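Local coordinates for exoribonuclease II, mitochondrial (Candida glabrata, PDB 6F3H), which degrades RNA from its 3' end as the exoribonuclease of the mitochondrial degradosome mtEXO, in which it is tightly coupled to a helicase, at residues F622-V631 against P704-F715; D25-S33 against S676-P684. The protein carries 1 engineered substitution. All coordinates share one frame; numbering follows the deposited sequence.

How the contacts relate
From the N terminus, helix 27-31 comes first. Contact 2 brings it onto 676-684, closing a loop of 642 residues. Contact 1 closes a much shorter loop of 72 residues, from 622-631 to 704-715. Segment 676-684 lies within that loop, so the two contacts cross along the chain. The part shared between them is a small antiparallel pair: strand 632-634 follows segment 622-631, and strand 677-679 belongs to contact 2. Tyr678 packs on both Val631 and Pro704, and Pro682 touches Gln624. The centres lie about 18 Å apart. Contact 2 ties the N-terminal helix to strand 677-679, and contact 1 ties the end of helix 603-625 to helix 703-716.

Contact 1: F622-V631 against P704-F715; sequences FFQENKIPGV and PDLINHLQLHRF
Val631 and Asn708 join a loop to helix 703-716 within the RNB domain. The loop leaves helix 603-625 through a Schellman motif, with Lys627 as its C-prime residue. Val631 N donates to Asn708 OD1 at 3.0 Å, nearly straight at 168°, in the carbonyl plane and on a lone pair. Asn708 ND2 makes a weak return bond of 3.5 Å to Val631 O, and it also donates to Thr695 O. These partners fix the turn of the amide. Val631 CG1 lies anti to the backbone N (chi1 -174°) and meets Pro704 CB at 3.6 Å. Val631 CG2 reaches Ile707 CG2.

Further along the helix the packing is apolar. Leu712 CD2 touches both Phe622 and Phe623, coming 3.8 Å from Phe623 CE1. The edge of the Phe623 ring points at the helix backbone, with CZ 3.5 Å from Asn708 O. Ile628 sets CD1 over the centre of the Phe715 ring, a CH-pi contact 4.2 Å from the centroid. The Phe622 ring meets the Phe715 ring obliquely, planes at 88°.

Outside the pair, Phe735 of helix 725-761 packs on Pro704 and Ile707. At the helix end, Phe622 O accepts Asn626 N and, from the opposite face of its plane, Asn626 ND2 at 3.2 Å.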
loop_
_atom_site.group_PDB
_atom_site.type_symbol
_atom_site.label_atom_id
_atom_site.label_comp_id
_atom_site.label_asym_id
_atom_site.label_seq_id
_atom_site.Cartn_x
_atom_site.Cartn_y
_atom_site.Cartn_z
ATOM N N PHE A 622 11.434 -19.017 13.829
ATOM C CA PHE A 622 11.691 -20.267 13.136
ATOM C C PHE A 622 12.575 -20.048 11.916
ATOM O O PHE A 622 13.579 -20.745 11.732
ATOM C CB PHE A 622 10.342 -20.861 12.765
ATOM C CG PHE A 622 10.392 -22.242 12.217
ATOM C CD1 PHE A 622 10.532 -23.331 13.057
ATOM C CD2 PHE A 622 10.173 -22.465 10.869
ATOM C CE1 PHE A 622 10.512 -24.619 12.548
ATOM C CE2 PHE A 622 10.160 -23.743 10.353
ATOM C CZ PHE A 622 10.324 -24.822 11.190
ATOM N N PHE A 623 12.248 -19.046 11.100
ATOM C CA PHE A 623 13.018 -18.804 9.885
ATOM C C PHE A 623 14.448 -18.416 10.217
ATOM O O PHE A 623 15.389 -18.785 9.503
ATOM C CB PHE A 623 12.345 -17.717 9.051
ATOM C CG PHE A 623 11.415 -18.249 8.016
ATOM C CD1 PHE A 623 10.303 -18.963 8.381
ATOM C CD2 PHE A 623 11.641 -18.021 6.682
ATOM C CE1 PHE A 623 9.441 -19.457 7.433
ATOM C CE2 PHE A 623 10.770 -18.512 5.724
ATOM C CZ PHE A 623 9.667 -19.230 6.104
ATOM N N GLN A 624 14.627 -17.657 11.289
ATOM C CA GLN A 624 15.957 -17.210 11.656
ATOM C C GLN A 624 16.799 -18.366 12.189
ATOM O O GLN A 624 17.948 -18.556 11.768
ATOM C CB GLN A 624 15.836 -16.112 12.695
ATOM C CG GLN A 624 15.279 -14.824 12.157
ATOM C CD GLN A 624 15.029 -13.822 13.267
ATOM O OE1 GLN A 624 15.861 -12.950 13.524
ATOM N NE2 GLN A 624 13.891 -13.952 13.948
ATOM N N GLU A 625 16.237 -19.145 13.126
ATOM C CA GLU A 625 16.983 -20.240 13.738
ATOM C C GLU A 625 17.398 -21.246 12.689
ATOM O O GLU A 625 18.539 -21.718 12.692
ATOM C CB GLU A 625 16.156 -20.926 14.827
ATOM N N ASN A 626 16.516 -21.535 11.745
ATOM C CA ASN A 626 16.819 -22.453 10.660
ATOM C C ASN A 626 17.469 -21.793 9.456
ATOM O O ASN A 626 17.620 -22.462 8.422
ATOM C CB ASN A 626 15.553 -23.164 10.228
ATOM C CG ASN A 626 15.154 -24.215 11.200
ATOM O OD1 ASN A 626 15.615 -25.353 11.121
ATOM N ND2 ASN A 626 14.385 -23.821 12.202
ATOM N N LYS A 627 17.841 -20.510 9.557
ATOM C CA LYS A 627 18.541 -19.799 8.487
ATOM C C LYS A 627 17.764 -19.914 7.177
ATOM O O LYS A 627 18.278 -20.381 6.156
ATOM C CB LYS A 627 19.981 -20.311 8.337
ATOM N N ILE A 628 16.498 -19.522 7.226
ATOM C CA ILE A 628 15.603 -19.545 6.068
ATOM C C ILE A 628 15.395 -18.120 5.569
ATOM O O ILE A 628 15.171 -17.206 6.381
ATOM C CB ILE A 628 14.246 -20.215 6.366
ATOM C CG1 ILE A 628 14.437 -21.511 7.137
ATOM C CG2 ILE A 628 13.494 -20.542 5.059
ATOM C CD1 ILE A 628 13.136 -22.240 7.415
ATOM N N PRO A 629 15.520 -17.886 4.266
ATOM C CA PRO A 629 15.145 -16.594 3.692
ATOM C C PRO A 629 13.640 -16.397 3.737
ATOM O O PRO A 629 12.875 -17.211 3.206
ATOM C CB PRO A 629 15.643 -16.705 2.244
ATOM C CG PRO A 629 16.653 -17.788 2.264
ATOM C CD PRO A 629 16.199 -18.751 3.290
ATOM N N GLY A 630 13.224 -15.278 4.327
ATOM C CA GLY A 630 11.815 -14.960 4.424
ATOM C C GLY A 630 11.578 -13.474 4.241
ATOM O O GLY A 630 12.485 -12.656 4.382
ATOM N N VAL A 631 10.319 -13.144 3.976
ATOM C CA VAL A 631 9.862 -11.771 3.831
ATOM C C VAL A 631 9.291 -11.317 5.161
ATOM O O VAL A 631 8.197 -11.730 5.546
ATOM C CB VAL A 631 8.798 -11.656 2.745
ATOM C CG1 VAL A 631 8.461 -10.204 2.536
ATOM C CG2 VAL A 631 9.272 -12.340 1.488
ATOM N N PRO A 704 3.984 -11.840 0.353
ATOM C CA PRO A 704 4.971 -12.227 1.376
ATOM C C PRO A 704 4.614 -13.528 2.073
ATOM O O PRO A 704 5.467 -14.415 2.197
ATOM C CB PRO A 704 4.951 -11.056 2.349
ATOM C CG PRO A 704 4.274 -9.980 1.680
ATOM C CD PRO A 704 3.511 -10.470 0.525
ATOM N N ASP A 705 3.368 -13.672 2.533
ATOM C CA ASP A 705 2.987 -14.923 3.169
ATOM C C ASP A 705 3.127 -16.062 2.184
ATOM O O ASP A 705 3.719 -17.095 2.494
ATOM C CB ASP A 705 1.562 -14.854 3.718
ATOM C CG ASP A 705 1.358 -13.676 4.603
ATOM O OD1 ASP A 705 1.857 -12.609 4.241
ATOM O OD2 ASP A 705 0.706 -13.800 5.651
ATOM N N LEU A 706 2.653 -15.860 0.965
ATOM C CA LEU A 706 2.678 -16.927 -0.022
ATOM C C LEU A 706 4.091 -17.419 -0.281
ATOM O O LEU A 706 4.305 -18.606 -0.523
ATOM C CB LEU A 706 2.036 -16.447 -1.311
ATOM C CG LEU A 706 2.074 -17.514 -2.391
ATOM C CD1 LEU A 706 1.201 -18.690 -1.986
ATOM C CD2 LEU A 706 1.585 -16.965 -3.703
ATOM N N ILE A 707 5.068 -16.523 -0.250
ATOM C CA ILE A 707 6.453 -16.929 -0.481
ATOM C C ILE A 707 7.032 -17.644 0.728
ATOM O O ILE A 707 7.768 -18.629 0.591
ATOM C CB ILE A 707 7.288 -15.704 -0.853
ATOM C CG1 ILE A 707 7.163 -15.474 -2.347
ATOM C CG2 ILE A 707 8.711 -15.869 -0.397
ATOM C CD1 ILE A 707 8.106 -14.450 -2.856
ATOM N N ASN A 708 6.730 -17.143 1.928
ATOM C CA ASN A 708 7.117 -17.832 3.152
ATOM C C ASN A 708 6.618 -19.280 3.159
ATOM O O ASN A 708 7.294 -20.165 3.690
ATOM C CB ASN A 708 6.577 -17.054 4.359
ATOM C CG ASN A 708 7.227 -15.668 4.516
ATOM O OD1 ASN A 708 8.345 -15.453 4.087
ATOM N ND2 ASN A 708 6.508 -14.729 5.120
ATOM N N HIS A 709 5.458 -19.549 2.536
ATOM C CA HIS A 709 4.928 -20.911 2.495
ATOM C C HIS A 709 5.744 -21.821 1.591
ATOM O O HIS A 709 6.016 -22.973 1.958
ATOM C CB HIS A 709 3.483 -20.914 2.027
ATOM C CG HIS A 709 2.505 -20.666 3.127
ATOM N ND1 HIS A 709 2.824 -19.919 4.241
ATOM C CD2 HIS A 709 1.212 -21.037 3.276
ATOM C CE1 HIS A 709 1.771 -19.847 5.035
ATOM N NE2 HIS A 709 0.780 -20.518 4.472
ATOM N N LEU A 710 6.127 -21.341 0.402
ATOM C CA LEU A 710 6.927 -22.171 -0.489
ATOM C C LEU A 710 8.262 -22.495 0.137
ATOM O O LEU A 710 8.803 -23.584 -0.074
ATOM C CB LEU A 710 7.152 -21.473 -1.812
ATOM C CG LEU A 710 5.881 -21.104 -2.569
ATOM C CD1 LEU A 710 6.071 -19.760 -3.292
ATOM C CD2 LEU A 710 5.462 -22.179 -3.552
ATOM N N GLN A 711 8.798 -21.576 0.927
ATOM C CA GLN A 711 10.016 -21.914 1.635
ATOM C C GLN A 711 9.752 -23.016 2.637
ATOM O O GLN A 711 10.606 -23.886 2.847
ATOM C CB GLN A 711 10.573 -20.673 2.333
ATOM C CG GLN A 711 11.033 -19.584 1.374
ATOM C CD GLN A 711 12.261 -19.986 0.569
ATOM O OE1 GLN A 711 13.373 -19.588 0.898
ATOM N NE2 GLN A 711 12.067 -20.806 -0.470
ATOM N N LEU A 712 8.561 -23.021 3.227
ATOM C CA LEU A 712 8.240 -24.054 4.192
ATOM C C LEU A 712 8.083 -25.401 3.513
ATOM O O LEU A 712 8.720 -26.379 3.916
ATOM C CB LEU A 712 6.985 -23.669 4.963
ATOM C CG LEU A 712 7.320 -22.602 5.997
ATOM C CD1 LEU A 712 6.122 -22.201 6.815
ATOM C CD2 LEU A 712 8.410 -23.110 6.886
ATOM N N HIS A 713 7.306 -25.459 2.434
ATOM C CA HIS A 713 7.177 -26.714 1.712
ATOM C C HIS A 713 8.533 -27.313 1.409
ATOM O O HIS A 713 8.771 -28.499 1.643
ATOM C CB HIS A 713 6.436 -26.491 0.414
ATOM C CG HIS A 713 4.966 -26.510 0.578
ATOM N ND1 HIS A 713 4.161 -27.416 -0.076
ATOM C CD2 HIS A 713 4.145 -25.739 1.325
ATOM C CE1 HIS A 713 2.903 -27.201 0.259
ATOM N NE2 HIS A 713 2.866 -26.190 1.107
ATOM N N ARG A 714 9.453 -26.495 0.916
ATOM C CA ARG A 714 10.765 -27.023 0.586
ATOM C C ARG A 714 11.451 -27.551 1.824
ATOM O O ARG A 714 11.950 -28.677 1.845
ATOM C CB ARG A 714 11.613 -25.935 -0.062
ATOM C CG ARG A 714 11.109 -25.546 -1.410
ATOM C CD ARG A 714 10.999 -26.801 -2.242
ATOM N NE ARG A 714 10.902 -26.490 -3.653
ATOM C CZ ARG A 714 11.948 -26.155 -4.396
ATOM N NH1 ARG A 714 11.794 -25.885 -5.681
ATOM N NH2 ARG A 714 13.151 -26.082 -3.845
ATOM N N PHE A 715 11.410 -26.774 2.890
ATOM C CA PHE A 715 12.163 -27.103 4.086
ATOM C C PHE A 715 11.617 -28.338 4.769
ATOM O O PHE A 715 12.366 -29.243 5.156
ATOM C CB PHE A 715 12.102 -25.931 5.033
ATOM C CG PHE A 715 12.766 -26.183 6.314
ATOM C CD1 PHE A 715 14.144 -26.231 6.392
ATOM C CD2 PHE A 715 12.018 -26.367 7.450
ATOM C CE1 PHE A 715 14.769 -26.450 7.594
ATOM C CE2 PHE A 715 12.631 -26.583 8.650
ATOM C CZ PHE A 715 14.008 -26.625 8.730
#

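Contact 2: D25-S33 against S676-P684. With nucleotides of chain C.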
loop_
_atom_site.group_PDB
_atom_site.type_symbol
_atom_site.label_atom_id
_atom_site.label_comp_id
_atom_site.label_asym_id
_atom_site.label_seq_id
_atom_site.Cartn_x
_atom_site.Cartn_y
_atom_site.Cartn_z
ATOM N N ASP A 25 24.185 1.250 -0.490
ATOM C CA ASP A 25 23.411 0.027 -0.507
ATOM C C ASP A 25 21.957 0.340 -0.189
ATOM O O ASP A 25 21.670 0.883 0.896
ATOM C CB ASP A 25 23.980 -0.947 0.514
ATOM C CG ASP A 25 23.312 -2.294 0.479
ATOM O OD1 ASP A 25 22.623 -2.609 -0.518
ATOM O OD2 ASP A 25 23.473 -3.029 1.476
ATOM N N PRO A 26 21.010 -0.026 -1.085
ATOM C CA PRO A 26 19.577 0.205 -0.841
ATOM C C PRO A 26 19.092 -0.290 0.508
ATOM O O PRO A 26 18.082 0.178 1.043
ATOM C CB PRO A 26 18.914 -0.568 -1.980
ATOM C CG PRO A 26 19.897 -0.465 -3.083
ATOM C CD PRO A 26 21.253 -0.567 -2.431
ATOM N N ALA A 27 19.815 -1.261 1.049
ATOM C CA ALA A 27 19.501 -1.788 2.363
ATOM C C ALA A 27 19.637 -0.747 3.473
ATOM O O ALA A 27 18.955 -0.848 4.498
ATOM C CB ALA A 27 20.403 -2.981 2.643
ATOM N N GLU A 28 20.531 0.232 3.331
ATOM C CA GLU A 28 20.644 1.201 4.418
ATOM C C GLU A 28 19.404 2.086 4.510
ATOM O O GLU A 28 19.189 2.737 5.545
ATOM C CB GLU A 28 21.907 2.056 4.242
ATOM N N LEU A 29 18.571 2.077 3.464
ATOM C CA LEU A 29 17.278 2.746 3.503
ATOM C C LEU A 29 16.374 2.076 4.511
ATOM O O LEU A 29 15.708 2.736 5.318
ATOM C CB LEU A 29 16.632 2.684 2.126
ATOM C CG LEU A 29 17.390 3.446 1.051
ATOM C CD1 LEU A 29 16.821 3.164 -0.336
ATOM C CD2 LEU A 29 17.366 4.940 1.390
ATOM N N LEU A 30 16.331 0.753 4.457
ATOM C CA LEU A 30 15.537 -0.002 5.404
ATOM C C LEU A 30 16.112 0.119 6.813
ATOM O O LEU A 30 15.359 0.288 7.776
ATOM C CB LEU A 30 15.452 -1.466 4.950
ATOM C CG LEU A 30 14.675 -1.860 3.673
ATOM C CD1 LEU A 30 15.277 -1.351 2.420
ATOM C CD2 LEU A 30 14.590 -3.336 3.534
ATOM N N ARG A 31 17.441 0.103 6.957
ATOM C CA ARG A 31 18.010 0.122 8.298
ATOM C C ARG A 31 17.928 1.484 8.951
ATOM O O ARG A 31 18.023 1.577 10.178
ATOM C CB ARG A 31 19.471 -0.314 8.274
ATOM C CG ARG A 31 19.656 -1.759 7.941
ATOM C CD ARG A 31 21.078 -2.206 8.161
ATOM N NE ARG A 31 21.365 -3.412 7.391
ATOM C CZ ARG A 31 20.988 -4.638 7.749
ATOM N NH1 ARG A 31 20.306 -4.834 8.877
ATOM N NH2 ARG A 31 21.301 -5.676 6.978
ATOM N N THR A 32 17.712 2.531 8.182
ATOM C CA THR A 32 17.767 3.868 8.724
ATOM C C THR A 32 16.440 4.566 8.489
ATOM O O THR A 32 15.682 4.227 7.579
ATOM C CB THR A 32 18.905 4.667 8.087
ATOM N N SER A 33 16.158 5.517 9.351
ATOM C CA SER A 33 15.058 6.442 9.188
ATOM C C SER A 33 15.588 7.805 8.758
ATOM O O SER A 33 16.800 8.033 8.657
ATOM C CB SER A 33 14.277 6.562 10.491
ATOM O OG SER A 33 13.472 7.728 10.456
ATOM N N SER A 676 4.833 0.682 8.322
ATOM C CA SER A 676 5.488 -0.609 8.298
ATOM C C SER A 676 5.872 -0.949 6.867
ATOM O O SER A 676 5.275 -0.465 5.903
ATOM C CB SER A 676 4.589 -1.681 8.930
ATOM O OG SER A 676 3.849 -2.423 7.973
ATOM N N PHE A 677 6.916 -1.750 6.739
ATOM C CA PHE A 677 7.463 -2.072 5.438
ATOM C C PHE A 677 7.967 -3.497 5.442
ATOM O O PHE A 677 8.375 -4.015 6.478
ATOM C CB PHE A 677 8.605 -1.106 5.042
ATOM C CG PHE A 677 9.775 -1.086 6.008
ATOM C CD1 PHE A 677 9.748 -0.282 7.147
ATOM C CD2 PHE A 677 10.901 -1.873 5.781
ATOM C CE1 PHE A 677 10.826 -0.265 8.034
ATOM C CE2 PHE A 677 11.982 -1.859 6.667
ATOM C CZ PHE A 677 11.943 -1.062 7.795
ATOM N N TYR A 678 7.940 -4.114 4.267
ATOM C CA TYR A 678 8.487 -5.444 4.063
ATOM C C TYR A 678 9.998 -5.387 3.882
ATOM O O TYR A 678 10.557 -4.403 3.395
ATOM C CB TYR A 678 7.816 -6.123 2.866
ATOM C CG TYR A 678 6.339 -6.433 3.120
ATOM C CD1 TYR A 678 5.970 -7.404 4.043
ATOM C CD2 TYR A 678 5.320 -5.745 2.467
ATOM C CE1 TYR A 678 4.630 -7.694 4.310
ATOM C CE2 TYR A 678 3.968 -6.038 2.724
ATOM C CZ TYR A 678 3.637 -7.020 3.648
ATOM O OH TYR A 678 2.328 -7.355 3.944
ATOM N N SER A 679 10.658 -6.448 4.320
ATOM C CA SER A 679 12.103 -6.527 4.376
ATOM C C SER A 679 12.536 -7.945 4.082
ATOM O O SER A 679 11.887 -8.894 4.531
ATOM C CB SER A 679 12.627 -6.147 5.760
ATOM O OG SER A 679 13.942 -6.610 5.930
ATOM N N PRO A 680 13.676 -8.123 3.423
ATOM C CA PRO A 680 14.188 -9.473 3.176
ATOM C C PRO A 680 15.000 -10.035 4.324
ATOM O O PRO A 680 15.467 -11.173 4.219
ATOM C CB PRO A 680 15.087 -9.274 1.951
ATOM C CG PRO A 680 15.239 -7.767 1.790
ATOM C CD PRO A 680 14.614 -7.100 2.960
ATOM N N PHE A 681 15.145 -9.306 5.418
ATOM C CA PHE A 681 15.855 -9.839 6.563
ATOM C C PHE A 681 15.210 -9.307 7.824
ATOM O O PHE A 681 14.585 -8.241 7.805
ATOM C CB PHE A 681 17.339 -9.478 6.516
ATOM C CG PHE A 681 17.588 -8.089 6.078
ATOM C CD1 PHE A 681 17.415 -7.039 6.959
ATOM C CD2 PHE A 681 17.992 -7.826 4.769
ATOM C CE1 PHE A 681 17.645 -5.737 6.548
ATOM C CE2 PHE A 681 18.224 -6.531 4.347
ATOM C CZ PHE A 681 18.051 -5.481 5.238
ATOM N N PRO A 682 15.355 -10.016 8.938
ATOM C CA PRO A 682 14.644 -9.648 10.166
ATOM C C PRO A 682 15.022 -8.271 10.676
ATOM O O PRO A 682 16.197 -7.914 10.757
ATOM C CB PRO A 682 15.089 -10.723 11.151
ATOM C CG PRO A 682 16.371 -11.260 10.570
ATOM C CD PRO A 682 16.151 -11.240 9.112
ATOM N N LEU A 683 14.005 -7.508 11.035
ATOM C CA LEU A 683 14.145 -6.233 11.705
ATOM C C LEU A 683 12.968 -6.140 12.646
ATOM O O LEU A 683 11.896 -6.677 12.343
ATOM C CB LEU A 683 14.126 -5.052 10.730
ATOM C CG LEU A 683 15.412 -4.931 9.942
ATOM C CD1 LEU A 683 15.247 -3.931 8.845
ATOM C CD2 LEU A 683 16.524 -4.539 10.885
ATOM N N PRO A 684 13.129 -5.499 13.790
ATOM C CA PRO A 684 12.006 -5.423 14.724
ATOM C C PRO A 684 10.817 -4.703 14.097
ATOM O O PRO A 684 10.960 -3.662 13.448
ATOM C CB PRO A 684 12.575 -4.643 15.916
ATOM C CG PRO A 684 13.887 -4.080 15.461
ATOM C CD PRO A 684 14.372 -4.935 14.339
ATOM P P A C 3 1.222 -2.619 10.675
ATOM O OP1 A C 3 2.315 -3.522 10.228
ATOM O OP2 A C 3 0.356 -1.988 9.679
ATOM O "O5'" A C 3 0.258 -3.374 11.696
ATOM C "C5'" A C 3 0.784 -4.100 12.793
ATOM C "C4'" A C 3 -0.298 -4.802 13.576
ATOM O "O4'" A C 3 -1.121 -3.827 14.267
ATOM C "C3'" A C 3 -1.287 -5.629 12.761
ATOM O "O3'" A C 3 -0.790 -6.912 12.438
ATOM C "C2'" A C 3 -2.522 -5.639 13.648
ATOM O "O2'" A C 3 -2.399 -6.563 14.704
ATOM C "C1'" A C 3 -2.467 -4.232 14.236
ATOM N N9 A C 3 -3.147 -3.326 13.327
ATOM C C8 A C 3 -2.622 -2.624 12.282
ATOM N N7 A C 3 -3.518 -1.935 11.641
ATOM C C5 A C 3 -4.675 -2.243 12.313
ATOM C C6 A C 3 -5.973 -1.828 12.119
ATOM N N6 A C 3 -6.317 -0.984 11.151
ATOM N N1 A C 3 -6.896 -2.331 12.971
ATOM C C2 A C 3 -6.520 -3.182 13.948
ATOM N N3 A C 3 -5.313 -3.649 14.230
ATOM C C4 A C 3 -4.465 -3.120 13.349
#
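Ser679, which meets Leu30 across the contact, donates from OG to Phe681 O over 2.6 Å. The bond lies in the carbonyl plane, on a lone pair. It ties together the turn around Pro680. Ser679 OG and Pro680 CD also rest over one face of the Phe681 ring.

The guanidinium of Arg31 lies on the opposite face of that ring. It makes an offset stack with centres 4.4 Å apart and planes at 14°, a cation-pi arrangement. NH2 sits above the rim of the ring. The Arg31 chain is extended from CG to NE, which carries the flat group this far from the helix. With Phe681 CG between its backbone N and carbonyl carbon (chi1 41°), the ring comes between Arg31 on one side and Ser679 and Pro680 on the other. Ala27 CB lies at the ring edge, 4.3 Å from Phe681 CZ.

Leu30 is the buried centre of the contact. Leu30 CD2 packs on Pro680 CD at 3.8 Å. Leu30 CB lies 3.9 Å from Phe677 CE2. Leu30 O lies near Phe677 CZ and accepts a hydrogen bond from Asn636 ND2. The contact seats the N-terminal helix 27-31 on a segment of the RNB domain. At the start of 676-684, Ser676 OG donates to phosphate oxygen OP1 of A3 of chain C, the bound RNA, at 2.9 Å.

The axes of helix 27-31 and strand 677-679 approach to 10.2 Å, with 127° between their N-to-C directions. Strand 677-679 pairs with strand 632-634, while helix 725-761 touches Phe677, Tyr678 and Pro26. Leu29 leans on Arg84 of strand 81-85.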